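Local atomic coordinates of HepC.19480.a.B1 (Helicobacter pylori, PDB entry 6MTZ), a protein that probably acts as a metal-dependent phosphoesterase of the DHH family, although its substrate is unknown. Residues S70-L74 against L100-S106; S243-T247 against V277-F282; F289-I293 against L303-C309. One frame throughout, in Å; residues are numbered along the deposited sequence.

Contact 1 (S70-L74 against L100-S106). With EDO (1,2-ethanediol), chain E.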
ATOM      1  N   SER A  70      10.771   6.182   7.012  1.00 27.85           N
ATOM      2  CA  SER A  70      11.447   4.997   7.521  1.00 28.15           C
ATOM      3  C   SER A  70      11.633   3.984   6.405  1.00 32.12           C
ATOM      4  O   SER A  70      10.741   3.805   5.570  1.00 30.51           O
ATOM      5  CB  SER A  70      10.657   4.341   8.671  1.00 23.30           C
ATOM      6  OG  SER A  70       9.311   4.122   8.279  1.00 24.91           O
ATOM      7  N   ASP A  71      12.807   3.337   6.397  1.00 23.57           N
ATOM      8  CA  ASP A  71      13.108   2.187   5.550  1.00 34.31           C
ATOM      9  C   ASP A  71      13.195   2.556   4.074  1.00 34.67           C
ATOM     10  O   ASP A  71      12.981   1.710   3.195  1.00 30.27           O
ATOM     11  CB  ASP A  71      12.079   1.066   5.752  1.00 23.45           C
ATOM     12  CG  ASP A  71      12.599  -0.287   5.315  1.00 34.78           C
ATOM     13  OD1 ASP A  71      13.844  -0.496   5.370  1.00 26.10           O
ATOM     14  OD2 ASP A  71      11.765  -1.129   4.903  1.00 31.07           O
ATOM     15  N   LEU A  72      13.480   3.813   3.787  1.00 26.85           N
ATOM     16  CA  LEU A  72      13.650   4.284   2.423  1.00 33.87           C
ATOM     17  C   LEU A  72      14.898   5.144   2.380  1.00 28.60           C
ATOM     18  O   LEU A  72      15.189   5.869   3.340  1.00 34.25           O
ATOM     19  CB  LEU A  72      12.439   5.093   1.967  1.00 25.43           C
ATOM     20  CG  LEU A  72      11.094   4.368   1.899  1.00 27.92           C
ATOM     21  CD1 LEU A  72       9.972   5.377   2.039  1.00 27.86           C
ATOM     22  CD2 LEU A  72      10.941   3.598   0.590  1.00 30.99           C
ATOM     23  N   ASN A  73      15.650   5.064   1.295  1.00 33.30           N
ATOM     24  CA  ASN A  73      16.726   6.022   1.110  1.00 35.06           C
ATOM     25  C   ASN A  73      16.322   6.995   0.020  1.00 40.18           C
ATOM     26  O   ASN A  73      15.647   6.620  -0.942  1.00 44.28           O
ATOM     27  CB  ASN A  73      18.068   5.354   0.803  1.00 45.69           C
ATOM     28  CG  ASN A  73      18.096   4.643  -0.507  1.00 56.28           C
ATOM     29  OD1 ASN A  73      17.208   3.852  -0.817  1.00 51.76           O
ATOM     30  ND2 ASN A  73      19.147   4.894  -1.287  1.00 54.02           N
ATOM     31  N   LEU A  74      16.676   8.258   0.215  1.00 47.57           N
ATOM     32  CA  LEU A  74      16.388   9.312  -0.741  1.00 41.44           C
ATOM     33  C   LEU A  74      17.658   9.630  -1.508  1.00 48.81           C
ATOM     34  O   LEU A  74      18.766   9.532  -0.968  1.00 48.04           O
ATOM     35  CB  LEU A  74      15.860  10.566  -0.031  1.00 35.04           C
ATOM     36  CG  LEU A  74      14.707  10.387   0.974  1.00 32.67           C
ATOM     37  CD1 LEU A  74      14.384  11.701   1.688  1.00 35.51           C
ATOM     38  CD2 LEU A  74      13.469   9.849   0.283  1.00 41.54           C
ATOM     39  N   LEU A 100      14.225  11.152   9.263  1.00 27.51           N
ATOM     40  CA  LEU A 100      14.360   9.981   8.405  1.00 34.73           C
ATOM     41  C   LEU A 100      15.190   8.939   9.142  1.00 31.72           C
ATOM     42  O   LEU A 100      16.262   9.257   9.668  1.00 28.04           O
ATOM     43  CB  LEU A 100      15.004  10.333   7.055  1.00 39.21           C
ATOM     44  CG  LEU A 100      15.024   9.188   6.015  1.00 37.22           C
ATOM     45  CD1 LEU A 100      14.753   9.674   4.599  1.00 33.74           C
ATOM     46  CD2 LEU A 100      16.330   8.381   6.039  1.00 31.58           C
ATOM     47  N   LEU A 101      14.686   7.704   9.175  1.00 30.57           N
ATOM     48  CA  LEU A 101      15.336   6.573   9.828  1.00 33.23           C
ATOM     49  C   LEU A 101      15.497   5.457   8.810  1.00 33.73           C
ATOM     50  O   LEU A 101      14.503   5.011   8.233  1.00 32.84           O
ATOM     51  CB  LEU A 101      14.506   6.070  11.011  1.00 26.80           C
ATOM     52  CG  LEU A 101      14.168   7.148  12.035  1.00 38.80           C
ATOM     53  CD1 LEU A 101      13.145   6.635  13.030  1.00 36.48           C
ATOM     54  CD2 LEU A 101      15.440   7.664  12.745  1.00 35.31           C
ATOM     55  N   ASP A 102      16.728   4.986   8.604  1.00 30.36           N
ATOM     56  CA  ASP A 102      16.951   3.958   7.591  1.00 41.72           C
ATOM     57  C   ASP A 102      18.257   3.224   7.874  1.00 41.03           C
ATOM     58  O   ASP A 102      19.090   3.672   8.668  1.00 35.36           O
ATOM     59  CB  ASP A 102      16.961   4.547   6.171  1.00 47.94           C
ATOM     60  CG  ASP A 102      17.127   3.472   5.100  1.00 45.12           C
ATOM     61  OD1 ASP A 102      16.435   2.442   5.211  1.00 34.54           O
ATOM     62  OD2 ASP A 102      17.967   3.630   4.186  1.00 37.90           O
ATOM     63  N   HIS A 103      18.434   2.092   7.179  1.00 37.14           N
ATOM     64  CA  HIS A 103      19.574   1.211   7.387  1.00 40.90           C
ATOM     65  C   HIS A 103      20.273   0.787   6.093  1.00 37.16           C
ATOM     66  O   HIS A 103      21.089  -0.139   6.129  1.00 35.94           O
ATOM     67  CB  HIS A 103      19.126  -0.029   8.170  1.00 39.67           C
ATOM     68  CG  HIS A 103      18.309  -0.996   7.370  1.00 45.20           C
ATOM     69  ND1 HIS A 103      18.872  -1.956   6.557  1.00 50.12           N
ATOM     70  CD2 HIS A 103      16.969  -1.163   7.273  1.00 43.29           C
ATOM     71  CE1 HIS A 103      17.913  -2.663   5.984  1.00 45.88           C
ATOM     72  NE2 HIS A 103      16.750  -2.204   6.406  1.00 42.39           N
ATOM     73  N   HIS A 104      19.996   1.441   4.963  1.00 43.00           N
ATOM     74  CA  HIS A 104      20.519   1.037   3.657  1.00 32.36           C
ATOM     75  C   HIS A 104      21.803   1.804   3.348  1.00 44.37           C
ATOM     76  O   HIS A 104      21.781   3.033   3.227  1.00 41.00           O
ATOM     77  CB  HIS A 104      19.482   1.282   2.554  1.00 34.42           C
ATOM     78  CG  HIS A 104      18.324   0.329   2.568  1.00 42.99           C
ATOM     79  ND1 HIS A 104      17.187   0.545   3.318  1.00 42.46           N
ATOM     80  CD2 HIS A 104      18.116  -0.830   1.897  1.00 43.49           C
ATOM     81  CE1 HIS A 104      16.336  -0.449   3.123  1.00 35.58           C
ATOM     82  NE2 HIS A 104      16.873  -1.295   2.264  1.00 37.90           N
ATOM     83  N   ILE A 105      22.909   1.073   3.174  1.00 45.60           N
ATOM     84  CA  ILE A 105      24.208   1.697   2.944  1.00 51.33           C
ATOM     85  C   ILE A 105      24.236   2.530   1.663  1.00 58.76           C
ATOM     86  O   ILE A 105      25.105   3.394   1.514  1.00 62.71           O
ATOM     87  CB  ILE A 105      25.322   0.623   2.927  1.00 52.36           C
ATOM     88  CG1 ILE A 105      26.697   1.261   3.089  1.00 52.61           C
ATOM     89  CG2 ILE A 105      25.298  -0.158   1.625  1.00 55.38           C
ATOM     90  CD1 ILE A 105      26.843   2.102   4.343  1.00 68.45           C
ATOM     91  N   SER A 106      23.291   2.315   0.740  1.00 57.34           N
ATOM     92  CA  SER A 106      23.242   3.131  -0.472  1.00 54.36           C
ATOM     93  C   SER A 106      23.062   4.617  -0.170  1.00 64.14           C
ATOM     94  O   SER A 106      23.409   5.456  -1.010  1.00 60.26           O
ATOM     95  CB  SER A 106      22.118   2.657  -1.387  1.00 50.33           C
ATOM     96  OG  SER A 106      20.868   2.648  -0.701  1.00 55.17           O
TER
HETATM   97  C1  EDO E 603      21.964  -1.818   1.416  1.00 52.00           C
HETATM   98  O1  EDO E 603      21.462  -2.998   2.051  1.00 59.81           O
HETATM   99  C2  EDO E 603      21.139  -1.543   0.167  1.00 41.52           C
HETATM  100  O2  EDO E 603      21.267  -0.157  -0.151  1.00 38.55           O
HETATM  101  O   HOH W   1      13.909   6.104   5.404  1.00 39.60           O
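D71 and D102 both set CG anti to the backbone N (chi1 -159° and -177°), which lets the D71 carboxylate swing back to lie beside the histidine rings of L100-S106 and brings OD1 of D102 to 3.4 Å from CA of D71. D102-H103-H104 matches the Asp-His-His signature of the DHH phosphoesterases, to which the protein probably belongs. It begins with the last residue of parallel strand 95-102 and runs on into the loop, and D71 stands just past the end of neighbouring strand 64-70. OD1 of D71 lies 3.5 Å from NE2 of H103 and 3.4 Å from CE1 of H104, its carboxylate turned 21° from the H103 ring plane. D18 and D20 bring further carboxylates close by; in relatives such a cluster holds manganese ions, and it probably marks the active site here.

D102 holds H104 in place. ND1 of H104 donates a hydrogen bond to OD1 of D102 over 2.8 Å, nearly in the ring plane and on the syn lone pair, which fixes the ring's rotation. The backbone N of H104 reaches OD2 of D102 at 3.1 Å, from above the carboxylate plane, closing an Asx turn.

The two backbones are tied by D71 N to L101 O (3.0 Å), and one water accepts from L72 N and donates to that same carbonyl oxygen. L74, which also packs on V46 and I50, overlaps L100 side by side, running the opposite way, with their CD1 atoms 3.6 Å apart.

Contact 2 (S243-T247 against V277-F282); sequences SNAQT and VLANLF
Apolar contacts do most of the work between S243-T247 and V277-F282, two helical segments whose axes pass 9.2 Å apart at a crossing angle of -56°. T247 points CG2 at the other helix, where it wedges among L278, L281 and F282: it comes to 3.6 Å from CD1 of L278 and 3.9 Å from the backbone N of F282. In return, the CD2 branch of L281 reaches over between S243, N244 and T247, crossing the T247 side chain at about a right angle and ending 3.6 Å from its OG1. CD1 of L278 also rests on CB of Q246, at 3.7 Å.

The polar ends that reach the partner segment meet methyl groups there. ND2 of N244 lies 3.3 Å from CD2 of L281, and OG of S243 lies 3.4 Å from CG1 of V277, while that hydroxyl is hydrogen-bonded to D239 O in its own helix. OG1 of T247 sits within bonding distance of the carbonyl oxygens of S243 and N244, and is weakly bonded to Q285. Q246 spends OE1 on the backbone N of N185.

On the sheet side of helix 276-285, L278 and A279 pack on Y292, so this helix is sandwiched between helix 238-251 and the strands. This layering belongs to the C-terminal alpha/beta domain, consistent with the DHHA1 domain that accompanies DHH domains.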
ATOM      1  N   SER A 243     -12.366 -11.078  -3.947  1.00 20.50           N
ATOM      2  CA  SER A 243     -13.084 -10.286  -4.948  1.00 22.27           C
ATOM      3  C   SER A 243     -14.272  -9.571  -4.321  1.00 30.06           C
ATOM      4  O   SER A 243     -14.546  -8.419  -4.660  1.00 34.37           O
ATOM      5  CB  SER A 243     -13.522 -11.163  -6.128  1.00 34.06           C
ATOM      6  OG  SER A 243     -14.022 -12.416  -5.693  1.00 50.89           O
ATOM      7  N   ASN A 244     -14.934 -10.199  -3.348  1.00 33.64           N
ATOM      8  CA  ASN A 244     -16.034  -9.531  -2.662  1.00 35.18           C
ATOM      9  C   ASN A 244     -15.555  -8.341  -1.845  1.00 29.75           C
ATOM     10  O   ASN A 244     -16.172  -7.271  -1.879  1.00 28.73           O
ATOM     11  CB  ASN A 244     -16.788 -10.513  -1.780  1.00 53.09           C
ATOM     12  CG  ASN A 244     -18.239 -10.579  -2.147  1.00 72.71           C
ATOM     13  OD1 ASN A 244     -19.015  -9.682  -1.804  1.00 80.53           O
ATOM     14  ND2 ASN A 244     -18.615 -11.616  -2.886  1.00 75.69           N
ATOM     15  N   ALA A 245     -14.471  -8.514  -1.084  1.00 21.05           N
ATOM     16  CA  ALA A 245     -13.927  -7.392  -0.331  1.00 26.62           C
ATOM     17  C   ALA A 245     -13.553  -6.237  -1.264  1.00 35.38           C
ATOM     18  O   ALA A 245     -13.829  -5.070  -0.959  1.00 36.65           O
ATOM     19  CB  ALA A 245     -12.720  -7.850   0.494  1.00 22.59           C
ATOM     20  N   GLN A 246     -12.961  -6.542  -2.424  1.00 30.67           N
ATOM     21  CA  GLN A 246     -12.531  -5.481  -3.332  1.00 27.19           C
ATOM     22  C   GLN A 246     -13.716  -4.798  -4.006  1.00 27.45           C
ATOM     23  O   GLN A 246     -13.776  -3.563  -4.058  1.00 27.60           O
ATOM     24  CB  GLN A 246     -11.547  -6.041  -4.356  1.00 26.99           C
ATOM     25  CG  GLN A 246     -10.217  -6.377  -3.684  1.00 26.18           C
ATOM     26  CD  GLN A 246      -9.148  -6.856  -4.637  1.00 30.79           C
ATOM     27  OE1 GLN A 246      -8.130  -6.176  -4.858  1.00 29.74           O
ATOM     28  NE2 GLN A 246      -9.351  -8.048  -5.190  1.00 26.45           N
ATOM     29  N   THR A 247     -14.675  -5.578  -4.526  1.00 26.29           N
ATOM     30  CA  THR A 247     -15.834  -4.968  -5.180  1.00 32.68           C
ATOM     31  C   THR A 247     -16.581  -4.030  -4.232  1.00 40.41           C
ATOM     32  O   THR A 247     -17.040  -2.956  -4.650  1.00 37.95           O
ATOM     33  CB  THR A 247     -16.788  -6.038  -5.728  1.00 36.97           C
ATOM     34  OG1 THR A 247     -17.235  -6.886  -4.665  1.00 44.68           O
ATOM     35  CG2 THR A 247     -16.101  -6.885  -6.788  1.00 34.75           C
ATOM     36  N   VAL A 277     -12.835 -12.720 -12.112  1.00 39.77           N
ATOM     37  CA  VAL A 277     -13.728 -12.858 -10.963  1.00 51.57           C
ATOM     38  C   VAL A 277     -14.184 -11.487 -10.478  1.00 49.12           C
ATOM     39  O   VAL A 277     -15.371 -11.259 -10.217  1.00 40.51           O
ATOM     40  CB  VAL A 277     -13.042 -13.648  -9.835  1.00 52.08           C
ATOM     41  CG1 VAL A 277     -14.064 -13.993  -8.717  1.00 45.51           C
ATOM     42  CG2 VAL A 277     -12.367 -14.904 -10.391  1.00 48.65           C
ATOM     43  N   LEU A 278     -13.240 -10.546 -10.376  1.00 43.56           N
ATOM     44  CA  LEU A 278     -13.552  -9.224  -9.845  1.00 42.30           C
ATOM     45  C   LEU A 278     -14.610  -8.525 -10.688  1.00 35.07           C
ATOM     46  O   LEU A 278     -15.625  -8.046 -10.167  1.00 37.40           O
ATOM     47  CB  LEU A 278     -12.277  -8.376  -9.789  1.00 42.18           C
ATOM     48  CG  LEU A 278     -12.526  -6.948  -9.310  1.00 36.50           C
ATOM     49  CD1 LEU A 278     -12.684  -6.948  -7.799  1.00 44.42           C
ATOM     50  CD2 LEU A 278     -11.422  -6.023  -9.743  1.00 56.08           C
ATOM     51  N   ALA A 279     -14.370  -8.432 -11.997  1.00 36.05           N
ATOM     52  CA  ALA A 279     -15.265  -7.683 -12.869  1.00 37.53           C
ATOM     53  C   ALA A 279     -16.622  -8.367 -12.980  1.00 38.33           C
ATOM     54  O   ALA A 279     -17.659  -7.694 -12.987  1.00 38.39           O
ATOM     55  CB  ALA A 279     -14.628  -7.511 -14.248  1.00 33.94           C
ATOM     56  N   ASN A 280     -16.639  -9.699 -13.053  1.00 38.29           N
ATOM     57  CA  ASN A 280     -17.913 -10.406 -13.096  1.00 41.94           C
ATOM     58  C   ASN A 280     -18.760 -10.069 -11.874  1.00 48.32           C
ATOM     59  O   ASN A 280     -19.958  -9.789 -11.996  1.00 46.80           O
ATOM     60  CB  ASN A 280     -17.683 -11.915 -13.196  1.00 49.95           C
ATOM     61  CG  ASN A 280     -18.968 -12.686 -13.502  1.00 60.56           C
ATOM     62  OD1 ASN A 280     -19.400 -12.745 -14.651  1.00 63.02           O
ATOM     63  ND2 ASN A 280     -19.581 -13.276 -12.475  1.00 55.66           N
ATOM     64  N   LEU A 281     -18.147 -10.055 -10.688  1.00 45.30           N
ATOM     65  CA  LEU A 281     -18.882  -9.715  -9.472  1.00 43.43           C
ATOM     66  C   LEU A 281     -19.278  -8.241  -9.450  1.00 55.37           C
ATOM     67  O   LEU A 281     -20.397  -7.907  -9.046  1.00 43.88           O
ATOM     68  CB  LEU A 281     -18.043 -10.063  -8.245  1.00 43.63           C
ATOM     69  CG  LEU A 281     -18.684  -9.838  -6.886  1.00 45.62           C
ATOM     70  CD1 LEU A 281     -20.014 -10.620  -6.777  1.00 49.32           C
ATOM     71  CD2 LEU A 281     -17.704 -10.273  -5.813  1.00 46.82           C
ATOM     72  N   PHE A 282     -18.382  -7.340  -9.873  1.00 53.88           N
ATOM     73  CA  PHE A 282     -18.735  -5.923  -9.871  1.00 45.09           C
ATOM     74  C   PHE A 282     -19.917  -5.661 -10.790  1.00 45.74           C
ATOM     75  O   PHE A 282     -20.849  -4.928 -10.438  1.00 46.63           O
ATOM     76  CB  PHE A 282     -17.559  -5.040 -10.308  1.00 35.36           C
ATOM     77  CG  PHE A 282     -17.901  -3.571 -10.281  1.00 40.10           C
ATOM     78  CD1 PHE A 282     -18.463  -2.951 -11.382  1.00 41.60           C
ATOM     79  CD2 PHE A 282     -17.732  -2.830  -9.119  1.00 44.74           C
ATOM     80  CE1 PHE A 282     -18.813  -1.611 -11.335  1.00 43.30           C
ATOM     81  CE2 PHE A 282     -18.084  -1.496  -9.065  1.00 39.69           C
ATOM     82  CZ  PHE A 282     -18.631  -0.888 -10.169  1.00 35.14           C
TER

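Contact 3 (F289-I293 against L303-C309); sequences FDFYI and LRANGNC
Strands 291-293 and 303-305 run antiparallel, F289-I293 against L303-C309, with axes 4.7 Å apart and directions 163° from each other. Y292 and R304 form the hydrogen-bonded pair: Y292 N gives to R304 O over 2.9 Å, and R304 N returns a bond to Y292 O over 3.0 Å.

One face of the sheet carries F291, I293 and L303. L303 runs side by side with F291 and I293, in the same sense, and its CD2 branch fills the groove between them, 3.8 Å from CD2 of F291 and 3.9 Å from CB of I293. With CG of F291 placed between its backbone N and carbonyl carbon (chi1 64°), the ring stands between L303 and C309. The sulfur SG of C309 lies 4.8 Å from the centroid of the F291 ring, obliquely placed at 46° from the ring normal. V311 of helix 311-318 packs on this face against F291 and L303.

Y292 and R304 occupy the other face, covered by helix 276-285. The arginine curls back so that NH1 bonds L303 O at 2.8 Å, approaching from well above the carbonyl plane, while NE is taken by S276. The Y292 hydroxyl is bound to S269.

Beyond the strand the chain turns through G307, and a single water fills in for direct bonds: it donates to D290 O at 2.7 Å and accepts from the backbone N of both N306 and N308. D290 sets its CB against that of C309 and holds the backbone of K265 through OD2. The paired strands belong to a beta hairpin, with D290 and N306-C309 closing its open end, in a mixed sheet covered by helices on both faces, as expected of a DHHA1-type domain.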
ATOM      1  N   PHE A 289     -23.515  -0.596 -14.909  1.00 49.79           N
ATOM      2  CA  PHE A 289     -22.293  -0.555 -15.697  1.00 48.88           C
ATOM      3  C   PHE A 289     -22.340  -1.610 -16.795  1.00 46.30           C
ATOM      4  O   PHE A 289     -22.850  -2.717 -16.591  1.00 45.23           O
ATOM      5  CB  PHE A 289     -21.070  -0.764 -14.803  1.00 40.30           C
ATOM      6  CG  PHE A 289     -20.708   0.450 -13.989  1.00 47.42           C
ATOM      7  CD1 PHE A 289     -21.331   0.697 -12.775  1.00 49.75           C
ATOM      8  CD2 PHE A 289     -19.760   1.358 -14.451  1.00 39.62           C
ATOM      9  CE1 PHE A 289     -21.006   1.816 -12.029  1.00 46.38           C
ATOM     10  CE2 PHE A 289     -19.429   2.472 -13.713  1.00 35.73           C
ATOM     11  CZ  PHE A 289     -20.048   2.702 -12.499  1.00 44.96           C
ATOM     12  N   ASP A 290     -21.822  -1.246 -17.964  1.00 39.36           N
ATOM     13  CA  ASP A 290     -21.771  -2.127 -19.124  1.00 39.80           C
ATOM     14  C   ASP A 290     -20.451  -2.856 -19.285  1.00 44.72           C
ATOM     15  O   ASP A 290     -20.435  -3.952 -19.855  1.00 40.32           O
ATOM     16  CB  ASP A 290     -22.033  -1.326 -20.391  1.00 40.69           C
ATOM     17  CG  ASP A 290     -23.327  -0.588 -20.316  1.00 53.13           C
ATOM     18  OD1 ASP A 290     -24.364  -1.271 -20.179  1.00 51.88           O
ATOM     19  OD2 ASP A 290     -23.302   0.658 -20.333  1.00 43.10           O
ATOM     20  N   PHE A 291     -19.340  -2.277 -18.833  1.00 37.10           N
ATOM     21  CA  PHE A 291     -18.075  -2.980 -18.943  1.00 34.20           C
ATOM     22  C   PHE A 291     -17.168  -2.573 -17.804  1.00 32.42           C
ATOM     23  O   PHE A 291     -17.415  -1.605 -17.079  1.00 39.66           O
ATOM     24  CB  PHE A 291     -17.400  -2.736 -20.298  1.00 33.93           C
ATOM     25  CG  PHE A 291     -17.003  -1.313 -20.538  1.00 38.58           C
ATOM     26  CD1 PHE A 291     -17.941  -0.378 -20.965  1.00 36.02           C
ATOM     27  CD2 PHE A 291     -15.682  -0.911 -20.359  1.00 33.90           C
ATOM     28  CE1 PHE A 291     -17.575   0.944 -21.206  1.00 37.61           C
ATOM     29  CE2 PHE A 291     -15.297   0.409 -20.587  1.00 38.36           C
ATOM     30  CZ  PHE A 291     -16.244   1.343 -21.012  1.00 40.64           C
ATOM     31  N   TYR A 292     -16.110  -3.349 -17.652  1.00 39.94           N
ATOM     32  CA  TYR A 292     -15.081  -3.112 -16.666  1.00 34.42           C
ATOM     33  C   TYR A 292     -13.767  -3.033 -17.420  1.00 38.37           C
ATOM     34  O   TYR A 292     -13.545  -3.795 -18.366  1.00 33.74           O
ATOM     35  CB  TYR A 292     -15.069  -4.237 -15.611  1.00 32.81           C
ATOM     36  CG  TYR A 292     -14.188  -3.954 -14.421  1.00 31.44           C
ATOM     37  CD1 TYR A 292     -12.815  -4.105 -14.505  1.00 38.36           C
ATOM     38  CD2 TYR A 292     -14.729  -3.527 -13.214  1.00 33.35           C
ATOM     39  CE1 TYR A 292     -11.998  -3.836 -13.427  1.00 36.94           C
ATOM     40  CE2 TYR A 292     -13.922  -3.252 -12.131  1.00 34.08           C
ATOM     41  CZ  TYR A 292     -12.553  -3.413 -12.247  1.00 35.79           C
ATOM     42  OH  TYR A 292     -11.727  -3.146 -11.187  1.00 28.88           O
ATOM     43  N   ILE A 293     -12.913  -2.086 -17.036  1.00 30.61           N
ATOM     44  CA  ILE A 293     -11.637  -1.910 -17.715  1.00 26.79           C
ATOM     45  C   ILE A 293     -10.563  -1.661 -16.663  1.00 35.36           C
ATOM     46  O   ILE A 293     -10.735  -0.822 -15.773  1.00 33.89           O
ATOM     47  CB  ILE A 293     -11.705  -0.776 -18.758  1.00 28.73           C
ATOM     48  CG1 ILE A 293     -10.344  -0.556 -19.422  1.00 35.85           C
ATOM     49  CG2 ILE A 293     -12.246   0.528 -18.145  1.00 27.19           C
ATOM     50  CD1 ILE A 293     -10.396   0.398 -20.606  1.00 32.32           C
ATOM     51  N   LEU A 303     -10.347  -5.987 -20.475  1.00 30.17           N
ATOM     52  CA  LEU A 303     -11.747  -5.594 -20.512  1.00 39.89           C
ATOM     53  C   LEU A 303     -12.627  -6.808 -20.264  1.00 42.40           C
ATOM     54  O   LEU A 303     -12.317  -7.916 -20.706  1.00 44.80           O
ATOM     55  CB  LEU A 303     -12.119  -4.934 -21.852  1.00 52.18           C
ATOM     56  CG  LEU A 303     -11.600  -3.505 -22.081  1.00 57.00           C
ATOM     57  CD1 LEU A 303     -10.803  -3.451 -23.360  1.00 63.84           C
ATOM     58  CD2 LEU A 303     -12.739  -2.479 -22.122  1.00 58.55           C
ATOM     59  N   ARG A 304     -13.704  -6.596 -19.518  1.00 32.23           N
ATOM     60  CA  ARG A 304     -14.699  -7.625 -19.269  1.00 34.19           C
ATOM     61  C   ARG A 304     -16.065  -6.989 -19.423  1.00 39.24           C
ATOM     62  O   ARG A 304     -16.229  -5.780 -19.205  1.00 34.59           O
ATOM     63  CB  ARG A 304     -14.575  -8.240 -17.863  1.00 34.10           C
ATOM     64  CG  ARG A 304     -13.267  -8.956 -17.588  1.00 33.79           C
ATOM     65  CD  ARG A 304     -13.162 -10.278 -18.347  1.00 35.94           C
ATOM     66  NE  ARG A 304     -11.925 -10.965 -17.994  1.00 48.63           N
ATOM     67  CZ  ARG A 304     -10.717 -10.594 -18.419  1.00 48.95           C
ATOM     68  NH1 ARG A 304     -10.570  -9.550 -19.229  1.00 41.82           N
ATOM     69  NH2 ARG A 304      -9.646 -11.270 -18.030  1.00 49.98           N
ATOM     70  N   ALA A 305     -17.042  -7.809 -19.802  1.00 41.95           N
ATOM     71  CA  ALA A 305     -18.433  -7.388 -19.869  1.00 41.83           C
ATOM     72  C   ALA A 305     -19.338  -8.526 -19.406  1.00 43.03           C
ATOM     73  O   ALA A 305     -18.892  -9.646 -19.138  1.00 43.40           O
ATOM     74  CB  ALA A 305     -18.812  -6.934 -21.281  1.00 44.50           C
ATOM     75  N   ASN A 306     -20.629  -8.223 -19.304  1.00 52.96           N
ATOM     76  CA  ASN A 306     -21.627  -9.193 -18.870  1.00 54.74           C
ATOM     77  C   ASN A 306     -22.758  -9.274 -19.889  1.00 64.73           C
ATOM     78  O   ASN A 306     -23.920  -9.474 -19.528  1.00 69.56           O
ATOM     79  CB  ASN A 306     -22.157  -8.843 -17.478  1.00 49.21           C
ATOM     80  CG  ASN A 306     -22.883 -10.003 -16.811  1.00 67.21           C
ATOM     81  OD1 ASN A 306     -22.798 -11.148 -17.258  1.00 74.68           O
ATOM     82  ND2 ASN A 306     -23.606  -9.706 -15.736  1.00 65.30           N
ATOM     83  N   GLY A 307     -22.429  -9.104 -21.169  1.00 64.76           N
ATOM     84  CA  GLY A 307     -23.388  -9.206 -22.242  1.00 65.17           C
ATOM     85  C   GLY A 307     -23.897  -7.885 -22.775  1.00 63.67           C
ATOM     86  O   GLY A 307     -24.529  -7.872 -23.837  1.00 68.09           O
ATOM     87  N   ASN A 308     -23.630  -6.775 -22.086  1.00 54.11           N
ATOM     88  CA  ASN A 308     -24.181  -5.480 -22.464  1.00 54.12           C
ATOM     89  C   ASN A 308     -23.161  -4.565 -23.130  1.00 54.80           C
ATOM     90  O   ASN A 308     -23.436  -3.370 -23.301  1.00 49.74           O
ATOM     91  CB  ASN A 308     -24.781  -4.784 -21.242  1.00 57.23           C
ATOM     92  CG  ASN A 308     -26.214  -5.203 -20.984  1.00 75.93           C
ATOM     93  OD1 ASN A 308     -26.675  -6.224 -21.495  1.00 66.97           O
ATOM     94  ND2 ASN A 308     -26.930  -4.409 -20.193  1.00 89.07           N
ATOM     95  N   CYS A 309     -21.997  -5.087 -23.505  1.00 50.22           N
ATOM     96  CA  CYS A 309     -21.012  -4.295 -24.234  1.00 52.81           C
ATOM     97  C   CYS A 309     -20.019  -5.235 -24.893  1.00 53.35           C
ATOM     98  O   CYS A 309     -19.344  -6.002 -24.203  1.00 45.71           O
ATOM     99  CB  CYS A 309     -20.281  -3.333 -23.318  1.00 53.91           C
ATOM    100  SG  CYS A 309     -18.879  -2.544 -24.153  1.00 50.19           S
TER
HETATM  101  O   HOH W   2     -22.062  -6.075 -19.589  1.00 38.33           O

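Contact 1 stands apart, in the parallel sheet on the other side of the chain's centre, about 37 Å and 44 Å from contacts 2 and 3 (centre to centre). It is largely buried yet rich in carboxylates and imidazoles, as suits a probable metal site. Contacts 2 and 3 are both partly buried, lie 13 Å apart between centres, and share one domain: helix 276-285 leads directly into strand 291-295. They touch where CD2 of L278 meets OH of Y292, through A279 with R304, and through the edge-to-face rings of F282 and F289. Contact 2 packs two helices largely through methyl groups, with polar atoms resting on them, whereas contact 3 adds backbone bonds and a bridging water at the exposed loop beyond the strand pair.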